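Local coordinates for protein FAD-binding oxidoreductase (Gulosibacter chungangensis, PDB 7PBG) that oxidises 4-ethylphenol and related 4-alkylphenols by dehydrogenation, using a covalently bound FAD cofactor, and yields 4-vinylphenol-type products, at residues Q497-S500 / H501-I504. Numbering follows the deposited sequence.
Sequences QRRS and HERI
Arg-498 and Glu-502, one turn apart on the helix 492-508, form an i to i+4 salt bridge and illustrate how such a turn is stitched together by side chains as well as backbone. The two chains run side by side and point the same way, with guanidinium and carboxylate planes 23° apart. Yet the two groups do not meet squarely: Arg-498 NE reaches Glu-502 OE2 at 3.3 Å from above the carboxylate plane, and the hydrogen bond is bent, with an N-H...O angle of 138°. A bend at chi3 (82°) turns the arginine head beside its partner, while CG of Arg-498 packs against the same OE2 at 3.4 Å. The other carboxylate oxygen is used differently, since a water donates both to Glu-502 OE1 and to Arg-499 O, tying the acid back to the main chain.

On another side of the helix, the ring of His-501 turns one face to the preceding turn. Gln-497 O lies 3.2 Å above the ring plane, over its centre, and the same oxygen accepts the backbone N-H of His-501 at 2.9 Å. With CG beside its own backbone N, the imidazole is laid against that carbonyl.

Arg-499 and Arg-503 bring their NH1 atoms to 4.6 Å, but each NH1 forms a salt bridge with an acid of the second subunit, Arg-499 with Glu-190 and Arg-503 with Asp-188, so the like charges are probably offset across the dimer interface. NE of Arg-499 is also hydrogen-bonded to Asn-494 O, earlier in the same helix. Buried Ser-500 directs OG back to Ile-496 O, and its own carbonyl serves the following turn: Ile-504 N donates to Ser-500 O at 3.1 Å, while CG1 of Ile-504 rests 3.5 Å from that oxygen.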
loop_
_atom_site.group_PDB
_atom_site.type_symbol
_atom_site.label_atom_id
_atom_site.label_comp_id
_atom_site.label_asym_id
_atom_site.label_seq_id
_atom_site.Cartn_x
_atom_site.Cartn_y
_atom_site.Cartn_z
ATOM N N GLN A 497 1.232 18.616 6.983
ATOM C CA GLN A 497 0.658 17.261 7.131
ATOM C C GLN A 497 -0.578 17.335 8.004
ATOM O O GLN A 497 -1.664 16.898 7.553
ATOM C CB GLN A 497 1.638 16.274 7.734
ATOM C CG GLN A 497 2.184 15.317 6.717
ATOM C CD GLN A 497 3.029 14.213 7.308
ATOM O OE1 GLN A 497 2.889 13.778 8.463
ATOM N NE2 GLN A 497 3.934 13.752 6.478
ATOM N N ARG A 498 -0.414 17.859 9.227
ATOM C CA ARG A 498 -1.547 18.031 10.169
ATOM C C ARG A 498 -2.651 18.836 9.493
ATOM O O ARG A 498 -3.825 18.497 9.652
ATOM C CB ARG A 498 -1.101 18.751 11.455
ATOM C CG ARG A 498 -2.180 18.980 12.513
ATOM C CD ARG A 498 -1.643 19.969 13.572
ATOM N NE ARG A 498 -1.789 21.355 13.114
ATOM C CZ ARG A 498 -0.911 22.343 13.297
ATOM N NH1 ARG A 498 0.195 22.146 13.988
ATOM N NH2 ARG A 498 -1.149 23.540 12.784
ATOM N N ARG A 499 -2.318 19.953 8.864
ATOM C CA ARG A 499 -3.340 20.826 8.242
ATOM C C ARG A 499 -4.087 20.062 7.120
ATOM O O ARG A 499 -5.251 20.312 6.946
ATOM C CB ARG A 499 -2.675 22.133 7.784
ATOM C CG ARG A 499 -2.170 22.972 8.950
ATOM C CD ARG A 499 -1.727 24.368 8.599
ATOM N NE ARG A 499 -0.472 24.400 7.886
ATOM C CZ ARG A 499 -0.265 24.892 6.672
ATOM N NH1 ARG A 499 -1.254 25.369 5.929
ATOM N NH2 ARG A 499 0.951 24.894 6.180
ATOM N N SER A 500 -3.440 19.170 6.394
ATOM C CA SER A 500 -4.070 18.384 5.328
ATOM C C SER A 500 -4.948 17.314 5.977
ATOM O O SER A 500 -6.082 17.149 5.552
ATOM C CB SER A 500 -3.032 17.789 4.420
ATOM O OG SER A 500 -2.274 18.818 3.797
ATOM N N HIS A 501 -4.500 16.722 7.064
ATOM C CA HIS A 501 -5.333 15.757 7.828
ATOM C C HIS A 501 -6.596 16.470 8.252
ATOM O O HIS A 501 -7.676 15.867 8.113
ATOM C CB HIS A 501 -4.595 15.216 9.037
ATOM C CG HIS A 501 -3.435 14.381 8.669
ATOM N ND1 HIS A 501 -2.440 14.124 9.566
ATOM C CD2 HIS A 501 -3.086 13.800 7.511
ATOM C CE1 HIS A 501 -1.536 13.373 8.980
ATOM N NE2 HIS A 501 -1.893 13.159 7.737
ATOM N N GLU A 502 -6.448 17.679 8.789
ATOM C CA GLU A 502 -7.583 18.494 9.295
ATOM C C GLU A 502 -8.577 18.803 8.166
ATOM O O GLU A 502 -9.787 18.832 8.397
ATOM C CB GLU A 502 -7.087 19.821 9.856
ATOM C CG GLU A 502 -6.421 19.735 11.202
ATOM C CD GLU A 502 -5.677 21.009 11.605
ATOM O OE1 GLU A 502 -5.800 22.137 10.898
ATOM O OE2 GLU A 502 -4.981 20.911 12.605
ATOM N N ARG A 503 -8.090 19.167 6.981
ATOM C CA ARG A 503 -8.993 19.440 5.828
ATOM C C ARG A 503 -9.803 18.199 5.464
ATOM O O ARG A 503 -11.005 18.322 5.224
ATOM C CB ARG A 503 -8.190 19.897 4.615
ATOM C CG ARG A 503 -7.585 21.269 4.817
ATOM C CD ARG A 503 -7.542 22.064 3.542
ATOM N NE ARG A 503 -6.697 23.227 3.758
ATOM C CZ ARG A 503 -5.664 23.584 3.001
ATOM N NH1 ARG A 503 -4.969 24.662 3.323
ATOM N NH2 ARG A 503 -5.325 22.883 1.929
ATOM N N ILE A 504 -9.166 17.043 5.461
ATOM C CA ILE A 504 -9.869 15.762 5.182
ATOM C C ILE A 504 -10.883 15.495 6.308
ATOM O O ILE A 504 -12.032 15.086 6.010
ATOM C CB ILE A 504 -8.885 14.597 4.979
ATOM C CG1 ILE A 504 -8.005 14.836 3.755
ATOM C CG2 ILE A 504 -9.621 13.263 4.911
ATOM C CD1 ILE A 504 -6.743 14.010 3.758
HETATM O O HOH W 1 -6.454 22.452 8.070
#